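Local coordinates for cell shape-determining protein MreC (Listeria monocytogenes, PDB 2J5U) that is probably involved in forming and maintaining the shape of the bacterial cell, at residues Ala73-Arg78 against Asp85-Asp90; Val123-Ser128 against Ala214-Leu219. All coordinates share one frame; numbering follows the deposited sequence.

Interaction 1: Ala73-Arg78 against Asp85-Asp90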
ATOM      1  N   ALA A  73     -79.575   0.398 -10.568  1.00 55.80           N
ATOM      2  CA  ALA A  73     -80.760   0.374 -11.410  1.00 56.55           C
ATOM      3  C   ALA A  73     -81.816  -0.607 -10.918  1.00 57.41           C
ATOM      4  O   ALA A  73     -81.548  -1.481 -10.096  1.00 58.23           O
ATOM      5  CB  ALA A  73     -80.374   0.049 -12.847  1.00 54.80           C
ATOM      6  N   SER A  74     -83.027  -0.458 -11.433  1.00 58.26           N
ATOM      7  CA  SER A  74     -84.102  -1.342 -11.030  1.00 59.46           C
ATOM      8  C   SER A  74     -84.713  -2.037 -12.232  1.00 57.84           C
ATOM      9  O   SER A  74     -84.772  -1.486 -13.328  1.00 58.19           O
ATOM     10  CB  SER A  74     -85.193  -0.551 -10.300  1.00 60.89           C
ATOM     11  OG  SER A  74     -84.664   0.119  -9.171  1.00 63.31           O
ATOM     12  N   VAL A  75     -85.159  -3.260 -12.014  1.00 56.04           N
ATOM     13  CA  VAL A  75     -85.815  -4.012 -13.057  1.00 54.99           C
ATOM     14  C   VAL A  75     -87.172  -3.339 -13.224  1.00 55.99           C
ATOM     15  O   VAL A  75     -87.898  -3.196 -12.245  1.00 57.25           O
ATOM     16  CB  VAL A  75     -86.057  -5.453 -12.616  1.00 52.28           C
ATOM     17  CG1 VAL A  75     -86.779  -6.198 -13.694  1.00 54.98           C
ATOM     18  CG2 VAL A  75     -84.754  -6.126 -12.310  1.00 50.92           C
ATOM     19  N   ILE A  76     -87.517  -2.902 -14.432  1.00 56.56           N
ATOM     20  CA  ILE A  76     -88.827  -2.288 -14.634  1.00 56.27           C
ATOM     21  C   ILE A  76     -89.799  -3.157 -15.439  1.00 55.34           C
ATOM     22  O   ILE A  76     -90.946  -2.782 -15.623  1.00 56.87           O
ATOM     23  CB  ILE A  76     -88.724  -0.923 -15.322  1.00 56.29           C
ATOM     24  CG1 ILE A  76     -88.153  -1.080 -16.724  1.00 57.40           C
ATOM     25  CG2 ILE A  76     -87.849  -0.013 -14.510  1.00 58.21           C
ATOM     26  CD1 ILE A  76     -88.052   0.219 -17.469  1.00 56.92           C
ATOM     27  N   SER A  77     -89.352  -4.315 -15.915  1.00 54.18           N
ATOM     28  CA  SER A  77     -90.232  -5.196 -16.677  1.00 54.08           C
ATOM     29  C   SER A  77     -89.634  -6.569 -16.902  1.00 54.04           C
ATOM     30  O   SER A  77     -88.450  -6.705 -17.180  1.00 55.75           O
ATOM     31  CB  SER A  77     -90.583  -4.580 -18.029  1.00 54.62           C
ATOM     32  OG  SER A  77     -91.373  -5.475 -18.796  1.00 56.91           O
ATOM     33  N   ARG A  78     -90.465  -7.592 -16.775  1.00 54.14           N
ATOM     34  CA  ARG A  78     -90.029  -8.963 -16.965  1.00 54.51           C
ATOM     35  C   ARG A  78     -91.244  -9.760 -17.425  1.00 56.06           C
ATOM     36  O   ARG A  78     -92.290  -9.747 -16.781  1.00 55.43           O
ATOM     37  CB  ARG A  78     -89.470  -9.520 -15.659  1.00 51.31           C
ATOM     38  CG  ARG A  78     -88.818 -10.871 -15.795  1.00 49.74           C
ATOM     39  CD  ARG A  78     -88.066 -11.228 -14.533  1.00 47.73           C
ATOM     40  NE  ARG A  78     -87.333 -12.478 -14.664  1.00 47.23           N
ATOM     41  CZ  ARG A  78     -86.481 -12.940 -13.753  1.00 50.25           C
ATOM     42  NH1 ARG A  78     -85.857 -14.087 -13.966  1.00 48.80           N
ATOM     43  NH2 ARG A  78     -86.249 -12.256 -12.634  1.00 50.77           N
ATOM     44  N   ASP A  85     -84.764 -15.517 -19.366  1.00 57.88           N
ATOM     45  CA  ASP A  85     -83.863 -15.071 -20.406  1.00 59.16           C
ATOM     46  C   ASP A  85     -83.475 -13.613 -20.292  1.00 58.21           C
ATOM     47  O   ASP A  85     -82.329 -13.222 -20.518  1.00 58.73           O
ATOM     48  CB  ASP A  85     -84.506 -15.246 -21.791  1.00 59.24           C
ATOM     49  CG  ASP A  85     -84.608 -16.689 -22.223  1.00 64.53           C
ATOM     50  OD1 ASP A  85     -83.803 -17.524 -21.741  1.00 66.85           O
ATOM     51  OD2 ASP A  85     -85.481 -16.983 -23.073  1.00 65.66           O
ATOM     52  N   GLN A  86     -84.432 -12.809 -19.884  1.00 58.19           N
ATOM     53  CA  GLN A  86     -84.200 -11.400 -19.943  1.00 58.78           C
ATOM     54  C   GLN A  86     -84.957 -10.552 -18.945  1.00 57.54           C
ATOM     55  O   GLN A  86     -85.960 -10.963 -18.372  1.00 58.11           O
ATOM     56  CB  GLN A  86     -84.538 -11.069 -21.386  1.00 60.43           C
ATOM     57  CG  GLN A  86     -84.775  -9.701 -21.813  1.00 63.95           C
ATOM     58  CD  GLN A  86     -85.090  -9.720 -23.293  1.00 64.73           C
ATOM     59  OE1 GLN A  86     -84.416 -10.408 -24.060  1.00 61.67           O
ATOM     60  NE2 GLN A  86     -86.108  -8.975 -23.702  1.00 65.09           N
ATOM     61  N   VAL A  87     -84.451  -9.348 -18.759  1.00 56.52           N
ATOM     62  CA  VAL A  87     -85.014  -8.406 -17.824  1.00 56.09           C
ATOM     63  C   VAL A  87     -84.741  -7.002 -18.374  1.00 57.41           C
ATOM     64  O   VAL A  87     -83.821  -6.803 -19.171  1.00 57.69           O
ATOM     65  CB  VAL A  87     -84.346  -8.631 -16.439  1.00 55.67           C
ATOM     66  CG1 VAL A  87     -84.159  -7.339 -15.709  1.00 54.54           C
ATOM     67  CG2 VAL A  87     -85.186  -9.593 -15.623  1.00 54.08           C
ATOM     68  N   GLU A  88     -85.552  -6.031 -17.977  1.00 58.21           N
ATOM     69  CA  GLU A  88     -85.354  -4.665 -18.443  1.00 61.23           C
ATOM     70  C   GLU A  88     -85.079  -3.712 -17.275  1.00 60.66           C
ATOM     71  O   GLU A  88     -85.762  -3.766 -16.253  1.00 60.55           O
ATOM     72  CB  GLU A  88     -86.580  -4.214 -19.197  1.00 65.44           C
ATOM     73  CG  GLU A  88     -86.299  -3.122 -20.162  1.00 74.62           C
ATOM     74  CD  GLU A  88     -86.864  -3.433 -21.538  1.00 81.70           C
ATOM     75  OE1 GLU A  88     -86.988  -2.486 -22.364  1.00 83.57           O
ATOM     76  OE2 GLU A  88     -87.176  -4.627 -21.786  1.00 84.13           O
ATOM     77  N   ILE A  89     -84.080  -2.846 -17.414  1.00 58.88           N
ATOM     78  CA  ILE A  89     -83.757  -1.926 -16.332  1.00 58.65           C
ATOM     79  C   ILE A  89     -84.035  -0.474 -16.688  1.00 59.84           C
ATOM     80  O   ILE A  89     -84.094  -0.117 -17.866  1.00 59.22           O
ATOM     81  CB  ILE A  89     -82.288  -2.085 -15.876  1.00 57.83           C
ATOM     82  CG1 ILE A  89     -81.338  -1.841 -17.052  1.00 56.72           C
ATOM     83  CG2 ILE A  89     -82.089  -3.474 -15.273  1.00 54.30           C
ATOM     84  CD1 ILE A  89     -79.883  -1.955 -16.681  1.00 56.66           C
ATOM     85  N   ASP A  90     -84.198   0.355 -15.657  1.00 60.87           N
ATOM     86  CA  ASP A  90     -84.517   1.770 -15.823  1.00 62.84           C
ATOM     87  C   ASP A  90     -83.350   2.712 -16.111  1.00 62.25           C
ATOM     88  O   ASP A  90     -83.463   3.932 -15.934  1.00 62.70           O
ATOM     89  CB  ASP A  90     -85.298   2.277 -14.600  1.00 66.16           C
ATOM     90  CG  ASP A  90     -84.492   2.208 -13.306  1.00 70.91           C
ATOM     91  OD1 ASP A  90     -85.054   2.551 -12.245  1.00 73.27           O
ATOM     92  OD2 ASP A  90     -83.304   1.818 -13.341  1.00 73.31           O
TER

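Interaction 2: Val123-Ser128 against Ala214-Leu219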
ATOM      1  N   VAL A 123     -81.134  -6.706 -20.348  1.00 45.55           N
ATOM      2  CA  VAL A 123     -79.987  -7.447 -19.874  1.00 44.05           C
ATOM      3  C   VAL A 123     -80.309  -8.939 -19.930  1.00 47.43           C
ATOM      4  O   VAL A 123     -81.386  -9.393 -19.513  1.00 47.34           O
ATOM      5  CB  VAL A 123     -79.514  -6.992 -18.428  1.00 41.47           C
ATOM      6  CG1 VAL A 123     -80.306  -5.824 -17.960  1.00 39.87           C
ATOM      7  CG2 VAL A 123     -79.590  -8.124 -17.442  1.00 39.03           C
ATOM      8  N   GLU A 124     -79.367  -9.688 -20.494  1.00 49.57           N
ATOM      9  CA  GLU A 124     -79.502 -11.120 -20.639  1.00 51.59           C
ATOM     10  C   GLU A 124     -78.969 -11.780 -19.386  1.00 51.59           C
ATOM     11  O   GLU A 124     -77.823 -11.557 -19.003  1.00 52.25           O
ATOM     12  CB  GLU A 124     -78.721 -11.580 -21.863  1.00 54.46           C
ATOM     13  CG  GLU A 124     -78.721 -13.066 -22.054  1.00 61.27           C
ATOM     14  CD  GLU A 124     -78.789 -13.449 -23.512  1.00 67.91           C
ATOM     15  OE1 GLU A 124     -79.789 -13.064 -24.174  1.00 72.41           O
ATOM     16  OE2 GLU A 124     -77.851 -14.134 -23.992  1.00 71.83           O
ATOM     17  N   LEU A 125     -79.808 -12.597 -18.760  1.00 50.23           N
ATOM     18  CA  LEU A 125     -79.464 -13.290 -17.524  1.00 51.02           C
ATOM     19  C   LEU A 125     -78.613 -14.540 -17.701  1.00 52.31           C
ATOM     20  O   LEU A 125     -78.637 -15.179 -18.748  1.00 53.77           O
ATOM     21  CB  LEU A 125     -80.744 -13.676 -16.789  1.00 52.25           C
ATOM     22  CG  LEU A 125     -81.722 -12.539 -16.498  1.00 51.58           C
ATOM     23  CD1 LEU A 125     -82.964 -13.118 -15.864  1.00 51.64           C
ATOM     24  CD2 LEU A 125     -81.079 -11.506 -15.593  1.00 50.57           C
ATOM     25  N   LEU A 126     -77.863 -14.896 -16.665  1.00 52.34           N
ATOM     26  CA  LEU A 126     -77.033 -16.085 -16.731  1.00 53.74           C
ATOM     27  C   LEU A 126     -77.917 -17.285 -17.031  1.00 53.86           C
ATOM     28  O   LEU A 126     -77.515 -18.183 -17.777  1.00 55.28           O
ATOM     29  CB  LEU A 126     -76.285 -16.299 -15.410  1.00 53.41           C
ATOM     30  CG  LEU A 126     -75.198 -15.263 -15.114  1.00 55.41           C
ATOM     31  CD1 LEU A 126     -74.533 -15.519 -13.763  1.00 53.02           C
ATOM     32  CD2 LEU A 126     -74.169 -15.339 -16.223  1.00 52.68           C
ATOM     33  N   THR A 127     -79.128 -17.284 -16.471  1.00 52.43           N
ATOM     34  CA  THR A 127     -80.073 -18.389 -16.672  1.00 52.36           C
ATOM     35  C   THR A 127     -80.672 -18.454 -18.081  1.00 53.04           C
ATOM     36  O   THR A 127     -81.495 -19.317 -18.368  1.00 53.61           O
ATOM     37  CB  THR A 127     -81.255 -18.326 -15.664  1.00 50.80           C
ATOM     38  OG1 THR A 127     -81.916 -17.061 -15.774  1.00 49.61           O
ATOM     39  CG2 THR A 127     -80.765 -18.516 -14.245  1.00 50.64           C
ATOM     40  N   SER A 128     -80.261 -17.547 -18.957  1.00 53.26           N
ATOM     41  CA  SER A 128     -80.779 -17.519 -20.319  1.00 55.13           C
ATOM     42  C   SER A 128     -80.659 -18.836 -21.077  1.00 55.81           C
ATOM     43  O   SER A 128     -79.759 -19.640 -20.819  1.00 56.43           O
ATOM     44  CB  SER A 128     -80.077 -16.432 -21.118  1.00 55.88           C
ATOM     45  OG  SER A 128     -80.480 -16.468 -22.472  1.00 56.19           O
ATOM     46  N   ALA A 214     -76.105 -15.534  -6.868  1.00 63.13           N
ATOM     47  CA  ALA A 214     -77.219 -14.610  -6.900  1.00 64.39           C
ATOM     48  C   ALA A 214     -78.486 -15.361  -7.279  1.00 64.60           C
ATOM     49  O   ALA A 214     -78.453 -16.262  -8.109  1.00 63.89           O
ATOM     50  CB  ALA A 214     -76.947 -13.501  -7.909  1.00 64.46           C
ATOM     51  N   ASP A 215     -79.598 -15.010  -6.643  1.00 66.64           N
ATOM     52  CA  ASP A 215     -80.870 -15.642  -6.964  1.00 67.82           C
ATOM     53  C   ASP A 215     -81.480 -14.797  -8.069  1.00 68.16           C
ATOM     54  O   ASP A 215     -81.803 -13.628  -7.848  1.00 67.84           O
ATOM     55  CB  ASP A 215     -81.811 -15.633  -5.769  1.00 71.12           C
ATOM     56  CG  ASP A 215     -83.235 -15.997  -6.161  1.00 74.06           C
ATOM     57  OD1 ASP A 215     -83.453 -17.145  -6.626  1.00 72.18           O
ATOM     58  OD2 ASP A 215     -84.126 -15.127  -6.021  1.00 75.83           O
ATOM     59  N   MET A 216     -81.658 -15.380  -9.249  1.00 67.22           N
ATOM     60  CA  MET A 216     -82.188 -14.610 -10.359  1.00 65.68           C
ATOM     61  C   MET A 216     -83.684 -14.765 -10.610  1.00 66.64           C
ATOM     62  O   MET A 216     -84.225 -14.168 -11.543  1.00 67.14           O
ATOM     63  CB  MET A 216     -81.373 -14.945 -11.607  1.00 64.34           C
ATOM     64  CG  MET A 216     -79.906 -14.596 -11.423  1.00 62.78           C
ATOM     65  SD  MET A 216     -78.800 -15.504 -12.473  1.00 62.39           S
ATOM     66  CE  MET A 216     -78.778 -14.483 -13.773  1.00 63.89           C
ATOM     67  N   TYR A 217     -84.364 -15.537  -9.770  1.00 68.04           N
ATOM     68  CA  TYR A 217     -85.802 -15.729  -9.945  1.00 69.10           C
ATOM     69  C   TYR A 217     -86.602 -14.492  -9.593  1.00 67.84           C
ATOM     70  O   TYR A 217     -87.685 -14.278 -10.122  1.00 67.23           O
ATOM     71  CB  TYR A 217     -86.311 -16.899  -9.107  1.00 72.36           C
ATOM     72  CG  TYR A 217     -87.820 -17.079  -9.184  1.00 77.00           C
ATOM     73  CD1 TYR A 217     -88.658 -16.630  -8.149  1.00 78.61           C
ATOM     74  CD2 TYR A 217     -88.416 -17.668 -10.308  1.00 78.22           C
ATOM     75  CE1 TYR A 217     -90.054 -16.763  -8.234  1.00 80.59           C
ATOM     76  CE2 TYR A 217     -89.806 -17.805 -10.407  1.00 80.10           C
ATOM     77  CZ  TYR A 217     -90.619 -17.351  -9.370  1.00 81.89           C
ATOM     78  OH  TYR A 217     -91.990 -17.477  -9.484  1.00 82.12           O
ATOM     79  N   ASP A 218     -86.072 -13.674  -8.700  1.00 67.84           N
ATOM     80  CA  ASP A 218     -86.776 -12.470  -8.303  1.00 68.99           C
ATOM     81  C   ASP A 218     -85.790 -11.313  -8.279  1.00 68.44           C
ATOM     82  O   ASP A 218     -85.059 -11.126  -7.315  1.00 70.09           O
ATOM     83  CB  ASP A 218     -87.397 -12.683  -6.922  1.00 72.03           C
ATOM     84  CG  ASP A 218     -88.253 -11.510  -6.470  1.00 76.34           C
ATOM     85  OD1 ASP A 218     -88.731 -11.559  -5.318  1.00 80.49           O
ATOM     86  OD2 ASP A 218     -88.457 -10.545  -7.246  1.00 78.38           O
ATOM     87  N   LEU A 219     -85.767 -10.525  -9.341  1.00 67.08           N
ATOM     88  CA  LEU A 219     -84.831  -9.416  -9.406  1.00 65.20           C
ATOM     89  C   LEU A 219     -85.525  -8.085  -9.299  1.00 65.46           C
ATOM     90  O   LEU A 219     -86.577  -7.882  -9.897  1.00 67.05           O
ATOM     91  CB  LEU A 219     -84.063  -9.447 -10.726  1.00 63.68           C
ATOM     92  CG  LEU A 219     -83.226 -10.674 -11.053  1.00 62.71           C
ATOM     93  CD1 LEU A 219     -82.875 -10.650 -12.518  1.00 63.56           C
ATOM     94  CD2 LEU A 219     -81.983 -10.692 -10.200  1.00 63.66           C
TER

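Interaction 1: Ala73-Arg78 against Asp85-Asp90
D90 grips S74 twice, once through its carboxylate and once through its backbone. The S74 N-H points almost straight at D90 OD2 (N to OD2 3.0 Å, 172° at the hydrogen) but meets the oxygen from above the carboxylate plane. In return D90 N gives its hydrogen to S74 O at 3.0 Å, so both backbone polar groups of S74 are satisfied by this single aspartate. The carboxylate can reach back because D90 CG lies between the backbone N and the carbonyl carbon. S74 OG turns to a weak hydrogen bond with H221. Farther along, E88 takes over: I76 N donates to E88 O at 2.7 Å, tilted from the carbonyl plane, while E88 N donates to S77 O at 3.1 Å. Between these two bonds I76, with psi near -3°, departs from extended geometry.

Apolar groups fill in around these bonds. I76 CG2 rests on D90 CB at 3.4 Å, beside the S74-D90 pairing. V75 and V87 cross at about a right angle, CG1 of V75 lying 3.5 Å from CG1 of V87. The other branch of V87, CG2, lies over one face of the R78 guanidinium and touches R78 CD at 3.5 Å. R78 is extended from CG to NE, which carries its charged end past V87; NH1 hydrogen-bonds W83 O and also M216 O, and the guanidinium makes a cation-pi contact with W83.

The strand segments 73-77 and 86-89 meet at 116°, far from straight antiparallel. The bonds from I76 N to E88 O and from E88 N to S77 O, with the non-extended backbone of I76, are consistent with a beta bulge, here in a strongly twisted hairpin joining strands 68-77 and 86-89 of a closed antiparallel barrel.

Interaction 2: Val123-Ser128 against Ala214-Leu219
The methyl end of M216 is wedged against the turn formed by L125, L126 and T127. M216 CG stands anti to the carbonyl carbon (chi1 -60°), and the chain runs on nearly extended at chi2 before it bends at chi3 (90°). That bend lays CE against L126 CB at 3.5 Å and L125 CB at 3.7 Å, close to the backbone nitrogen of L126. The M216 side chain crosses that of L126 at about a right angle but slides past those of L125 and T127 in opposite directions. M216 SD lies 4.0 Å from T127 CG2.

In T127 the hydroxyl sits between the backbone N and the carbonyl carbon (chi1 57°); OG1 bonds the carbonyl oxygen of N84, while the methyl is left to meet M216. L125 and L219 reach toward each other tip to tip, L125 CD2 touching L219 CD1 at 3.7 Å. I110 of strand 108-116 packs against M216 and L219 as well.

Residues L125-S128 form a type I beta turn, closed by S128 N to L125 O at 2.9 Å, and the turn carries the three side chains that M216 touches. The whole is a small hydrophobic cluster at the end of barrel strand 121-125, covered by the loop that leads from one antiparallel barrel to the last strand of the other.

How the interactions relate
The centres of the two interactions lie 10 Å apart, on the same side of the chain's centre. Interaction 1 closes before interaction 2 opens along the chain, yet the two share one barrel: strands 86-89 and 121-125 are neighbours in it, paired through V87 O and V123 N at 2.9 Å. A second tie is the probable hydrogen bond from R78 NH1 to M216 O, and V75 packs on L219. The hairpin of 73-78 and 85-90 thus adjoins both halves of interaction 2. Because 214-219 arrives from strand 205-212 of the second barrel, these contacts fasten the returning chain to the first barrel, within the MreC barrel core.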